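Local coordinates for hypothetical protein PH1320 (Pyrococcus horikoshii, PDB 2E87), which binds GDP in a G domain of the Obg type and is probably a GTP-binding protein of the NOG1 family, its cellular role unknown, at residues Phe5-Val11 with Lys63-Pro69; Thr10-Ala14 with Leu147-Asn151; Lys20-Ala25 with Thr52-Val57; Ala28-Phe32 with Leu44-Arg49; Leu108-Tyr112 with Gln131-Arg135. All blocks are in the same frame, centred on the assembly; numbering follows the deposited sequence.

Interaction 1 of 5, residues Phe5-Val11 with Lys63-Pro69; sequences FERMPTV and KVLERTP
P9 and R67 meet where the loop ahead of helix 14-30 runs past the C-terminal end of helix 38-67, within the NOG1 N-terminal helical domain. A type I beta turn from F5 to M8 bends the loop, and no hydrogen bond joins the two segments, so side-chain packing carries the contact. Along R67, CB lies 3.6 Å from the carbonyl O of R7 and also touches CD of P9. A chi1 of -60° sets CG beside the backbone N and over one face of the R7 guanidinium, 3.8 Å from NH2 of R7; the chain then runs extended to NE. CD passes near NH1 of R7, and NE lies 4.1 Å from that same NH1; with the two guanidinium planes 30° apart, the like charges probably disfavour a closer approach. At the tip, CE of K63 lies over one guanidinium face, toward its rim, while CB of P9 approaches obliquely. P9 itself slides along K63, CG beside CG, while CG2 of V11 packs crosswise on the methyls of V64. P69 lays its CG over a face of the F5 ring in a CH-pi contact, 4.0 Å from the centroid, with L157 and L160 also against the ring. Between these clusters sits selenomethionine M8, its CG 3.4 Å from OG1 of T68. That hydroxyl donates back into its own helix end, reaching O of V64 at 2.6 Å in the carbonyl plane.

Interaction 2 of 5, residues Thr10-Ala14 with Leu147-Asn151; sequences TVLTA and LRYLN
V11 and N151 share the one direct hydrogen bond of this contact, from the backbone N of V11 to OD1 of N151, 3.0 Å long and fairly straight at 157°. The amide N lies well above the carbonyl plane of N151, off the lone pairs. With CG1 trans to its backbone N (chi1 174°), V11 lays that methyl 3.4 Å from CD2 of L147, while CG2 turns to CB of L150. The other branch of L147, CD1, rests against O of L12, 3.4 Å away. T13 has its OG1 between backbone N and carbonyl carbon (chi1 66°), where it caps the start of helix 14-30; CG2 is thereby turned over one face of the R148 guanidinium, 3.6 Å from NH2 of R148. A water accepts from that NH2 and lies a weak 3.4 Å from OG1 of T13, whereas NE of R148 is salt-bridged to D144. The T10-A14 loop thus runs along helix 144-156, with V64 and L61 of helix 38-67 adding to the packing round V11 and L147.

Interaction 3 of 5, residues Lys20-Ala25 with Thr52-Val57; sequences KAFRRA and TVSNVV
A21 sits among three valines, V53, V56 and V57, where the segments K20-A25 and T52-V57 run roughly antiparallel, their axes at 137° and 8.3 Å apart at closest, a closeness consistent with the small side chains of A21 and A25. CG1 of V56 comes down on the backbone of A21, 3.7 Å from its CA, and CG2 of V57 meets CB of A21, also at 3.7 Å. V53 points CG2 into the dip at A25, 3.8 Å from CB of A25, and the same methyl touches CD2 of the F22 ring. T52 turns CG2 away from its own N, placing the methyl 3.7 Å from O of R24 and close to CA of A25. Its hydroxyl bonds instead to O of L48 in its own helix. The bent chain of R24 lays CG along CG2 of V56, 3.8 Å away. No hydrogen bond or salt bridge crosses here, so fit of shape among methyls, aliphatic chains and the F22 ring probably governs this part of the helical hairpin.

Interaction 4 of 5, residues Ala28-Phe32 with Leu44-Arg49; sequences AASSF and LREELR
R45 and A29 make the polar link between the two helices: NE of R45 donates to the carbonyl O of A29, near the C-terminal end of helix 14-30, at 3.1 Å and 147°. The oxygen lies almost exactly in the guanidinium plane, though the donor is tilted 33° from the plane of the carbonyl. A positive group set at a helix C-terminus should also suit the helix dipole. A second arginine works by its flat face: CB of A29 lies over the centre of the R49 guanidinium, 3.5 Å from CZ of R49. The apolar contacts gather on F32. A chi1 of 180° swings its ring away from its own N and onto helix 38-67, and CD2 of L48 lies over its face in a CH-pi contact, 4.1 Å from the centroid and 3.6 Å from CG of F32. At the ring edge, near the ring plane, come CG of R45 and CB of L44, the latter 3.9 Å from CE2 of F32. CD2 of L48 also touches CB of A28 at 4.2 Å. Beyond the pair, helix 122-142 packs on the helix of L44-R49, where R129 and Y133 lie against R49 and I125 against E46, while E47 meets I116 and R117 of helix 88-117.

Interaction 5 of 5, residues Leu108-Tyr112 with Gln131-Arg135; sequences LEERY and QFYGR
Two long antiparallel helices of the bundle, 88-117 and 122-142, are joined here by Y112, F132 and R135. NE of R135 donates to the hydroxyl of Y112, 2.9 Å away with an N-H...O angle of 160°, and the oxygen lies near the guanidinium plane. The guanidinium is turned 45° to the tyrosine ring, and the extended arginine chain crosses that side chain at about a right angle. CB of F132 lies over one face of the Y112 ring, 4.1 Å from the centroid, a CH-pi contact; the two rings themselves meet obliquely, with CD2 of Y112 3.7 Å from CD1 of F132. CB of Q131 touches the same tyrosine at CE1, 3.8 Å away.

As a helical hairpin, with segment axes at 169° and 10.7 Å apart, the pair is spaced widely enough to take these large side chains between them. F132, its ring on the far side of CB from the backbone N, reaches across to the opposite backbone, where CE1 comes 3.5 Å from N of E109. The same CE1 touches CB of L108. V50 of helix 38-67 also packs on F132. L108 turns its CD2 methyl to the aliphatic part of R135, 4.0 Å from CD of R135.

In the fold
From the N terminus, the loop before helix 14-30 makes two contacts that share T10 and V11: interaction 1 closes a loop onto the end of helix 38-67, and interaction 2 a longer one onto helix 144-156. Inside both lies interaction 3, which pairs helices 14-30 and 38-67, and inside that interaction 4, nearer the turn of the same hairpin. Interaction 5 opens after 1, 3 and 4 have closed but falls within the span of interaction 2, and ties helix 88-117 to helix 122-142. The two hairpins pack side by side: the Y133 ring stacks on F22 and touches A25, V53 and R49, and S54 hydrogen-bonds E109. All five lie in the helical part, away from GDP.

Interaction 1 of 5, residues Phe5-Val11 with Lys63-Pro69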
# COMPACT_ATOMS: atom_id res chain seq x y z
N PHE A 5 -4.85 -1.19 4.63
CA PHE A 5 -6.17 -0.60 4.47
C PHE A 5 -7.33 -1.53 4.82
O PHE A 5 -8.49 -1.12 4.79
CB PHE A 5 -6.33 -0.06 3.04
CG PHE A 5 -5.34 1.02 2.68
CD1 PHE A 5 -4.06 0.68 2.26
CD2 PHE A 5 -5.65 2.36 2.84
CE1 PHE A 5 -3.11 1.66 2.01
CE2 PHE A 5 -4.71 3.35 2.60
CZ PHE A 5 -3.44 3.00 2.19
N GLU A 6 -7.03 -2.77 5.18
CA GLU A 6 -8.09 -3.72 5.50
C GLU A 6 -9.09 -3.12 6.48
O GLU A 6 -10.26 -3.49 6.49
CB GLU A 6 -7.50 -5.01 6.07
CG GLU A 6 -7.10 -4.94 7.53
CD GLU A 6 -7.97 -5.82 8.40
OE1 GLU A 6 -7.99 -7.05 8.16
OE2 GLU A 6 -8.63 -5.30 9.32
N ARG A 7 -8.62 -2.19 7.30
CA ARG A 7 -9.47 -1.53 8.29
C ARG A 7 -10.25 -0.34 7.73
O ARG A 7 -11.17 0.16 8.38
CB ARG A 7 -8.61 -1.04 9.46
CG ARG A 7 -8.25 -2.09 10.50
CD ARG A 7 -9.02 -1.86 11.79
NE ARG A 7 -8.72 -0.56 12.40
CZ ARG A 7 -9.47 0.03 13.33
NH1 ARG A 7 -10.58 -0.56 13.77
NH2 ARG A 7 -9.11 1.21 13.82
N MSE A 8 -9.88 0.13 6.54
CA MSE A 8 -10.59 1.26 5.95
C MSE A 8 -12.04 0.87 5.67
O MSE A 8 -12.33 -0.03 4.89
CB MSE A 8 -9.89 1.73 4.67
CG MSE A 8 -10.54 2.95 4.02
SE MSE A 8 -9.67 3.56 2.38
CE MSE A 8 -9.16 1.86 1.66
N PRO A 9 -12.97 1.55 6.32
CA PRO A 9 -14.41 1.32 6.20
C PRO A 9 -15.02 1.76 4.88
O PRO A 9 -14.46 2.57 4.14
CB PRO A 9 -14.97 2.12 7.36
CG PRO A 9 -14.09 3.35 7.32
CD PRO A 9 -12.70 2.78 7.09
N THR A 10 -16.18 1.21 4.58
CA THR A 10 -16.88 1.59 3.38
C THR A 10 -17.36 3.02 3.66
O THR A 10 -17.89 3.31 4.73
CB THR A 10 -18.06 0.64 3.13
OG1 THR A 10 -17.55 -0.63 2.71
CG2 THR A 10 -18.98 1.19 2.05
N VAL A 11 -17.13 3.91 2.70
CA VAL A 11 -17.53 5.31 2.84
C VAL A 11 -18.94 5.50 2.32
O VAL A 11 -19.24 5.15 1.18
CB VAL A 11 -16.60 6.22 2.03
CG1 VAL A 11 -17.10 7.63 2.07
CG2 VAL A 11 -15.19 6.15 2.58
N LYS A 63 -14.87 8.54 11.29
CA LYS A 63 -14.49 7.13 11.31
C LYS A 63 -13.58 6.83 10.13
O LYS A 63 -12.69 5.99 10.22
CB LYS A 63 -15.73 6.23 11.25
CG LYS A 63 -15.42 4.77 10.91
CD LYS A 63 -16.68 3.90 10.74
CE LYS A 63 -17.29 3.46 12.08
NZ LYS A 63 -18.41 2.46 11.92
N VAL A 64 -13.82 7.51 9.01
CA VAL A 64 -13.01 7.33 7.80
C VAL A 64 -11.58 7.85 8.00
O VAL A 64 -10.60 7.21 7.60
CB VAL A 64 -13.61 8.10 6.60
CG1 VAL A 64 -12.77 7.87 5.37
CG2 VAL A 64 -15.05 7.66 6.35
N LEU A 65 -11.48 9.02 8.61
CA LEU A 65 -10.18 9.62 8.87
C LEU A 65 -9.38 8.83 9.91
O LEU A 65 -8.15 8.76 9.83
CB LEU A 65 -10.34 11.05 9.38
CG LEU A 65 -11.10 12.08 8.55
CD1 LEU A 65 -11.16 13.40 9.30
CD2 LEU A 65 -10.41 12.24 7.20
N GLU A 66 -10.07 8.24 10.88
CA GLU A 66 -9.39 7.50 11.94
C GLU A 66 -8.93 6.11 11.55
O GLU A 66 -7.83 5.70 11.90
CB GLU A 66 -10.27 7.43 13.20
CG GLU A 66 -10.68 8.81 13.75
CD GLU A 66 -11.61 8.74 14.96
OE1 GLU A 66 -12.38 7.76 15.09
OE2 GLU A 66 -11.57 9.69 15.78
N ARG A 67 -9.76 5.38 10.81
CA ARG A 67 -9.41 4.02 10.44
C ARG A 67 -8.59 3.84 9.17
O ARG A 67 -8.23 2.72 8.82
CB ARG A 67 -10.68 3.18 10.33
CG ARG A 67 -11.48 3.11 11.62
CD ARG A 67 -12.60 2.11 11.47
NE ARG A 67 -13.50 2.10 12.61
CZ ARG A 67 -14.67 1.45 12.61
NH1 ARG A 67 -15.04 0.78 11.52
NH2 ARG A 67 -15.45 1.49 13.67
N THR A 68 -8.29 4.93 8.48
CA THR A 68 -7.49 4.83 7.28
C THR A 68 -6.11 5.30 7.69
O THR A 68 -5.96 6.37 8.25
CB THR A 68 -8.03 5.74 6.15
OG1 THR A 68 -9.44 5.54 6.01
CG2 THR A 68 -7.34 5.42 4.83
N PRO A 69 -5.08 4.49 7.42
CA PRO A 69 -3.73 4.91 7.81
C PRO A 69 -3.27 6.16 7.06
O PRO A 69 -3.58 6.34 5.88
CB PRO A 69 -2.90 3.69 7.44
CG PRO A 69 -3.56 3.26 6.15
CD PRO A 69 -5.03 3.30 6.55

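Interaction 2 of 5, residues Thr10-Ala14 with Leu147-Asn151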
# COMPACT_ATOMS: atom_id res chain seq x y z
N THR A 10 -16.18 1.21 4.58
CA THR A 10 -16.88 1.59 3.38
C THR A 10 -17.36 3.02 3.66
O THR A 10 -17.89 3.31 4.73
CB THR A 10 -18.06 0.64 3.13
OG1 THR A 10 -17.55 -0.63 2.71
CG2 THR A 10 -18.98 1.19 2.05
N VAL A 11 -17.13 3.91 2.70
CA VAL A 11 -17.53 5.31 2.84
C VAL A 11 -18.94 5.50 2.32
O VAL A 11 -19.24 5.15 1.18
CB VAL A 11 -16.60 6.22 2.03
CG1 VAL A 11 -17.10 7.63 2.07
CG2 VAL A 11 -15.19 6.15 2.58
N LEU A 12 -19.82 6.05 3.16
CA LEU A 12 -21.19 6.32 2.74
C LEU A 12 -21.23 7.49 1.75
O LEU A 12 -20.41 8.40 1.82
CB LEU A 12 -22.05 6.67 3.96
CG LEU A 12 -22.41 5.56 4.96
CD1 LEU A 12 -23.60 6.02 5.81
CD2 LEU A 12 -22.79 4.30 4.23
N THR A 13 -22.17 7.46 0.80
CA THR A 13 -22.29 8.56 -0.16
C THR A 13 -22.99 9.74 0.53
O THR A 13 -23.61 9.58 1.58
CB THR A 13 -23.12 8.17 -1.42
OG1 THR A 13 -24.48 7.90 -1.05
CG2 THR A 13 -22.54 6.93 -2.07
N ALA A 14 -22.87 10.93 -0.06
CA ALA A 14 -23.51 12.10 0.53
C ALA A 14 -24.99 11.81 0.84
O ALA A 14 -25.46 12.09 1.95
CB ALA A 14 -23.38 13.30 -0.42
N LEU A 147 -16.12 11.36 -1.69
CA LEU A 147 -16.51 10.17 -0.94
C LEU A 147 -16.61 8.98 -1.88
O LEU A 147 -16.15 7.88 -1.57
CB LEU A 147 -17.85 10.38 -0.25
CG LEU A 147 -17.93 11.44 0.84
CD1 LEU A 147 -19.40 11.60 1.23
CD2 LEU A 147 -17.08 11.04 2.06
N ARG A 148 -17.20 9.21 -3.04
CA ARG A 148 -17.35 8.15 -4.01
C ARG A 148 -15.98 7.65 -4.45
O ARG A 148 -15.75 6.45 -4.55
CB ARG A 148 -18.19 8.65 -5.17
CG ARG A 148 -19.66 8.70 -4.79
CD ARG A 148 -20.50 9.51 -5.76
NE ARG A 148 -21.90 9.44 -5.37
CZ ARG A 148 -22.66 8.37 -5.52
NH1 ARG A 148 -22.16 7.27 -6.07
NH2 ARG A 148 -23.90 8.37 -5.07
N TYR A 149 -15.06 8.57 -4.68
CA TYR A 149 -13.70 8.19 -5.06
C TYR A 149 -13.03 7.39 -3.93
O TYR A 149 -12.39 6.38 -4.19
CB TYR A 149 -12.86 9.42 -5.38
CG TYR A 149 -11.37 9.20 -5.21
CD1 TYR A 149 -10.62 8.54 -6.19
CD2 TYR A 149 -10.71 9.62 -4.04
CE1 TYR A 149 -9.24 8.31 -6.01
CE2 TYR A 149 -9.34 9.39 -3.85
CZ TYR A 149 -8.61 8.74 -4.84
OH TYR A 149 -7.27 8.49 -4.64
N LEU A 150 -13.18 7.83 -2.69
CA LEU A 150 -12.55 7.11 -1.57
C LEU A 150 -13.07 5.68 -1.46
O LEU A 150 -12.34 4.78 -1.06
CB LEU A 150 -12.79 7.84 -0.24
CG LEU A 150 -11.93 9.08 -0.06
CD1 LEU A 150 -12.39 9.86 1.13
CD2 LEU A 150 -10.46 8.66 0.10
N ASN A 151 -14.31 5.46 -1.86
CA ASN A 151 -14.85 4.13 -1.77
C ASN A 151 -14.28 3.21 -2.84
O ASN A 151 -14.12 2.01 -2.61
CB ASN A 151 -16.37 4.19 -1.85
CG ASN A 151 -17.02 3.14 -1.00
OD1 ASN A 151 -16.49 2.76 0.05
ND2 ASN A 151 -18.19 2.68 -1.42
O HOH W 1 -24.67 10.73 -2.96

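Interaction 3 of 5, residues Lys20-Ala25 with Thr52-Val57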
# COMPACT_ATOMS: atom_id res chain seq x y z
N LYS A 20 -29.23 8.92 6.63
CA LYS A 20 -28.94 8.33 7.92
C LYS A 20 -29.11 9.40 9.00
O LYS A 20 -29.79 9.19 10.00
CB LYS A 20 -27.52 7.78 7.95
CG LYS A 20 -27.16 6.95 9.17
CD LYS A 20 -25.69 6.51 9.11
CE LYS A 20 -25.38 5.38 10.08
NZ LYS A 20 -26.17 4.15 9.74
N ALA A 21 -28.50 10.55 8.77
CA ALA A 21 -28.56 11.64 9.72
C ALA A 21 -29.97 12.20 9.94
O ALA A 21 -30.38 12.42 11.08
CB ALA A 21 -27.62 12.75 9.27
N PHE A 22 -30.73 12.44 8.87
CA PHE A 22 -32.08 12.97 9.04
C PHE A 22 -32.94 11.93 9.74
O PHE A 22 -33.68 12.24 10.68
CB PHE A 22 -32.69 13.36 7.69
CG PHE A 22 -32.07 14.57 7.04
CD1 PHE A 22 -32.56 15.05 5.83
CD2 PHE A 22 -30.99 15.23 7.64
CE1 PHE A 22 -32.01 16.18 5.23
CE2 PHE A 22 -30.43 16.36 7.05
CZ PHE A 22 -30.94 16.84 5.84
N ARG A 23 -32.83 10.69 9.29
CA ARG A 23 -33.59 9.60 9.88
C ARG A 23 -33.33 9.51 11.38
O ARG A 23 -34.26 9.38 12.17
CB ARG A 23 -33.22 8.26 9.22
CG ARG A 23 -34.39 7.27 9.13
CD ARG A 23 -33.92 5.83 8.90
NE ARG A 23 -32.94 5.72 7.82
CZ ARG A 23 -31.66 5.36 7.99
NH1 ARG A 23 -31.19 5.08 9.20
NH2 ARG A 23 -30.84 5.29 6.94
N ARG A 24 -32.06 9.59 11.78
CA ARG A 24 -31.71 9.50 13.19
C ARG A 24 -32.22 10.71 13.97
O ARG A 24 -32.52 10.61 15.16
CB ARG A 24 -30.20 9.38 13.37
CG ARG A 24 -29.80 8.91 14.76
CD ARG A 24 -29.62 7.40 14.81
NE ARG A 24 -28.22 7.01 14.71
CZ ARG A 24 -27.74 6.12 13.84
NH1 ARG A 24 -28.57 5.53 12.98
NH2 ARG A 24 -26.45 5.83 13.82
N ALA A 25 -32.30 11.85 13.30
CA ALA A 25 -32.77 13.06 13.95
C ALA A 25 -34.29 12.96 14.14
O ALA A 25 -34.83 13.41 15.13
CB ALA A 25 -32.41 14.28 13.11
N THR A 52 -28.23 16.16 16.59
CA THR A 52 -28.21 14.78 16.15
C THR A 52 -27.69 14.69 14.71
O THR A 52 -26.89 13.81 14.39
CB THR A 52 -29.62 14.14 16.26
OG1 THR A 52 -30.14 14.36 17.58
CG2 THR A 52 -29.55 12.63 16.02
N VAL A 53 -28.13 15.59 13.84
CA VAL A 53 -27.65 15.56 12.46
C VAL A 53 -26.17 15.81 12.48
O VAL A 53 -25.40 15.12 11.83
CB VAL A 53 -28.30 16.63 11.58
CG1 VAL A 53 -27.54 16.75 10.24
CG2 VAL A 53 -29.76 16.27 11.34
N SER A 54 -25.76 16.80 13.25
CA SER A 54 -24.34 17.14 13.34
C SER A 54 -23.49 15.97 13.82
O SER A 54 -22.44 15.68 13.25
CB SER A 54 -24.14 18.34 14.25
OG SER A 54 -22.78 18.72 14.26
N ASN A 55 -23.95 15.29 14.86
CA ASN A 55 -23.20 14.17 15.41
C ASN A 55 -23.14 12.94 14.56
O ASN A 55 -22.11 12.28 14.48
CB ASN A 55 -23.72 13.78 16.79
CG ASN A 55 -23.05 14.56 17.88
OD1 ASN A 55 -23.38 15.72 18.11
ND2 ASN A 55 -22.09 13.93 18.55
N VAL A 56 -24.26 12.60 13.93
CA VAL A 56 -24.29 11.42 13.10
C VAL A 56 -23.38 11.60 11.89
O VAL A 56 -22.63 10.70 11.55
CB VAL A 56 -25.73 11.12 12.66
CG1 VAL A 56 -25.75 10.07 11.57
CG2 VAL A 56 -26.50 10.62 13.87
N VAL A 57 -23.43 12.77 11.27
CA VAL A 57 -22.58 13.02 10.11
C VAL A 57 -21.11 13.04 10.51
O VAL A 57 -20.28 12.38 9.88
CB VAL A 57 -22.92 14.37 9.44
CG1 VAL A 57 -21.85 14.72 8.43
CG2 VAL A 57 -24.28 14.29 8.78

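Interaction 4 of 5, residues Ala28-Phe32 with Leu44-Arg49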
# COMPACT_ATOMS: atom_id res chain seq x y z
N ALA A 28 -34.92 10.58 17.12
CA ALA A 28 -34.61 11.20 18.41
C ALA A 28 -35.59 12.27 18.83
O ALA A 28 -35.81 12.46 20.02
CB ALA A 28 -33.21 11.78 18.39
N ALA A 29 -36.19 12.97 17.87
CA ALA A 29 -37.12 14.04 18.19
C ALA A 29 -38.50 13.59 18.67
O ALA A 29 -39.11 14.23 19.54
CB ALA A 29 -37.27 14.99 17.00
N SER A 30 -39.01 12.48 18.11
CA SER A 30 -40.33 12.01 18.50
C SER A 30 -40.33 11.34 19.86
O SER A 30 -41.34 11.37 20.55
CB SER A 30 -40.89 11.03 17.47
OG SER A 30 -40.13 9.84 17.46
N SER A 31 -39.21 10.74 20.25
CA SER A 31 -39.14 10.08 21.55
C SER A 31 -38.50 10.97 22.63
O SER A 31 -38.09 10.49 23.68
CB SER A 31 -38.36 8.76 21.44
OG SER A 31 -36.99 9.00 21.22
N PHE A 32 -38.42 12.26 22.34
CA PHE A 32 -37.86 13.24 23.26
C PHE A 32 -39.04 13.83 24.01
O PHE A 32 -40.10 14.03 23.41
CB PHE A 32 -37.13 14.33 22.46
CG PHE A 32 -36.50 15.41 23.31
CD1 PHE A 32 -35.64 15.10 24.35
CD2 PHE A 32 -36.74 16.75 23.02
CE1 PHE A 32 -35.02 16.11 25.09
CE2 PHE A 32 -36.13 17.77 23.75
CZ PHE A 32 -35.27 17.45 24.78
N LEU A 44 -36.57 23.13 21.83
CA LEU A 44 -35.65 22.13 22.35
C LEU A 44 -35.60 20.92 21.43
O LEU A 44 -34.66 20.14 21.46
CB LEU A 44 -36.08 21.65 23.74
CG LEU A 44 -36.18 22.68 24.87
CD1 LEU A 44 -36.61 21.98 26.15
CD2 LEU A 44 -34.85 23.38 25.06
N ARG A 45 -36.64 20.75 20.63
CA ARG A 45 -36.68 19.62 19.71
C ARG A 45 -35.80 19.95 18.52
O ARG A 45 -35.01 19.12 18.07
CB ARG A 45 -38.11 19.34 19.22
CG ARG A 45 -38.87 18.35 20.08
CD ARG A 45 -39.97 17.64 19.30
NE ARG A 45 -40.74 16.76 20.18
CZ ARG A 45 -41.76 17.17 20.94
NH1 ARG A 45 -42.13 18.44 20.92
NH2 ARG A 45 -42.38 16.31 21.73
N GLU A 46 -35.96 21.17 18.01
CA GLU A 46 -35.21 21.64 16.87
C GLU A 46 -33.72 21.65 17.21
O GLU A 46 -32.89 21.31 16.37
CB GLU A 46 -35.70 23.02 16.47
CG GLU A 46 -37.17 23.02 16.07
CD GLU A 46 -37.42 22.30 14.75
OE1 GLU A 46 -36.69 21.35 14.43
OE2 GLU A 46 -38.36 22.67 14.03
N GLU A 47 -33.40 22.02 18.44
CA GLU A 47 -32.01 22.02 18.90
C GLU A 47 -31.50 20.58 18.90
O GLU A 47 -30.36 20.31 18.50
CB GLU A 47 -31.89 22.58 20.31
CG GLU A 47 -31.89 24.08 20.38
CD GLU A 47 -31.99 24.59 21.80
OE1 GLU A 47 -31.19 24.15 22.66
OE2 GLU A 47 -32.86 25.44 22.05
N LEU A 48 -32.34 19.66 19.37
CA LEU A 48 -31.95 18.26 19.42
C LEU A 48 -31.69 17.76 18.01
O LEU A 48 -30.73 17.05 17.77
CB LEU A 48 -33.04 17.41 20.08
CG LEU A 48 -32.79 15.89 20.07
CD1 LEU A 48 -31.52 15.54 20.85
CD2 LEU A 48 -33.98 15.20 20.68
N ARG A 49 -32.56 18.14 17.07
CA ARG A 49 -32.39 17.71 15.69
C ARG A 49 -31.07 18.22 15.14
O ARG A 49 -30.30 17.46 14.53
CB ARG A 49 -33.52 18.22 14.81
CG ARG A 49 -34.85 17.55 15.02
CD ARG A 49 -35.78 17.89 13.85
NE ARG A 49 -37.06 17.20 13.94
CZ ARG A 49 -38.05 17.56 14.75
NH1 ARG A 49 -37.91 18.62 15.53
NH2 ARG A 49 -39.17 16.85 14.79

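Interaction 5 of 5, residues Leu108-Tyr112 with Gln131-Arg135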
# COMPACT_ATOMS: atom_id res chain seq x y z
N LEU A 108 -21.26 24.98 11.90
CA LEU A 108 -22.65 25.29 11.59
C LEU A 108 -23.54 24.89 12.76
O LEU A 108 -24.46 25.62 13.11
CB LEU A 108 -23.09 24.56 10.31
CG LEU A 108 -22.46 25.11 9.03
CD1 LEU A 108 -22.79 24.21 7.84
CD2 LEU A 108 -22.97 26.53 8.81
N GLU A 109 -23.27 23.74 13.36
CA GLU A 109 -24.05 23.27 14.50
C GLU A 109 -24.05 24.29 15.63
O GLU A 109 -25.11 24.70 16.11
CB GLU A 109 -23.49 21.95 15.04
CG GLU A 109 -24.07 21.59 16.40
CD GLU A 109 -23.42 20.36 17.01
OE1 GLU A 109 -22.32 19.97 16.59
OE2 GLU A 109 -24.02 19.78 17.93
N GLU A 110 -22.86 24.69 16.05
CA GLU A 110 -22.73 25.67 17.11
C GLU A 110 -23.44 26.95 16.71
O GLU A 110 -24.13 27.56 17.52
CB GLU A 110 -21.25 25.91 17.39
CG GLU A 110 -20.98 27.06 18.33
CD GLU A 110 -19.57 27.04 18.89
OE1 GLU A 110 -19.29 26.18 19.76
OE2 GLU A 110 -18.75 27.86 18.44
N ARG A 111 -23.27 27.36 15.46
CA ARG A 111 -23.92 28.58 14.98
C ARG A 111 -25.46 28.50 15.05
O ARG A 111 -26.10 29.41 15.57
CB ARG A 111 -23.48 28.88 13.55
CG ARG A 111 -24.49 29.70 12.72
CD ARG A 111 -24.05 31.14 12.47
NE ARG A 111 -22.74 31.21 11.83
CZ ARG A 111 -22.49 30.77 10.60
NH1 ARG A 111 -23.46 30.23 9.87
NH2 ARG A 111 -21.27 30.86 10.10
N TYR A 112 -26.04 27.42 14.53
CA TYR A 112 -27.50 27.29 14.53
C TYR A 112 -28.13 26.97 15.88
O TYR A 112 -29.24 27.43 16.15
CB TYR A 112 -27.91 26.26 13.47
CG TYR A 112 -27.92 26.88 12.10
CD1 TYR A 112 -29.05 27.55 11.64
CD2 TYR A 112 -26.78 26.89 11.31
CE1 TYR A 112 -29.04 28.22 10.44
CE2 TYR A 112 -26.75 27.58 10.11
CZ TYR A 112 -27.88 28.24 9.68
OH TYR A 112 -27.86 28.96 8.51
N GLN A 131 -32.80 25.61 7.60
CA GLN A 131 -31.60 26.13 6.96
C GLN A 131 -30.40 25.25 7.23
O GLN A 131 -29.61 24.99 6.34
CB GLN A 131 -31.29 27.55 7.43
CG GLN A 131 -32.23 28.62 6.93
CD GLN A 131 -31.72 30.00 7.27
OE1 GLN A 131 -30.64 30.40 6.83
NE2 GLN A 131 -32.49 30.75 8.07
N PHE A 132 -30.26 24.83 8.48
CA PHE A 132 -29.14 23.98 8.88
C PHE A 132 -29.16 22.69 8.05
O PHE A 132 -28.15 22.33 7.44
CB PHE A 132 -29.22 23.68 10.39
CG PHE A 132 -28.16 22.75 10.87
CD1 PHE A 132 -26.85 23.19 11.06
CD2 PHE A 132 -28.46 21.40 11.10
CE1 PHE A 132 -25.85 22.30 11.48
CE2 PHE A 132 -27.48 20.52 11.52
CZ PHE A 132 -26.16 20.96 11.71
N TYR A 133 -30.31 22.02 8.02
CA TYR A 133 -30.45 20.80 7.23
C TYR A 133 -29.98 21.11 5.80
O TYR A 133 -29.15 20.40 5.24
CB TYR A 133 -31.91 20.35 7.20
CG TYR A 133 -32.32 19.42 8.32
CD1 TYR A 133 -31.94 19.68 9.63
CD2 TYR A 133 -33.12 18.30 8.06
CE1 TYR A 133 -32.33 18.84 10.67
CE2 TYR A 133 -33.52 17.45 9.10
CZ TYR A 133 -33.12 17.73 10.40
OH TYR A 133 -33.45 16.89 11.42
N GLY A 134 -30.50 22.20 5.24
CA GLY A 134 -30.13 22.59 3.89
C GLY A 134 -28.63 22.71 3.72
O GLY A 134 -28.07 22.20 2.75
N ARG A 135 -27.97 23.37 4.67
CA ARG A 135 -26.53 23.55 4.59
C ARG A 135 -25.73 22.27 4.83
O ARG A 135 -24.67 22.09 4.23
CB ARG A 135 -26.06 24.62 5.58
CG ARG A 135 -26.51 26.03 5.21
CD ARG A 135 -25.81 27.06 6.06
NE ARG A 135 -26.48 28.36 6.05
CZ ARG A 135 -26.69 29.09 4.96
NH1 ARG A 135 -26.29 28.64 3.78
NH2 ARG A 135 -27.30 30.26 5.06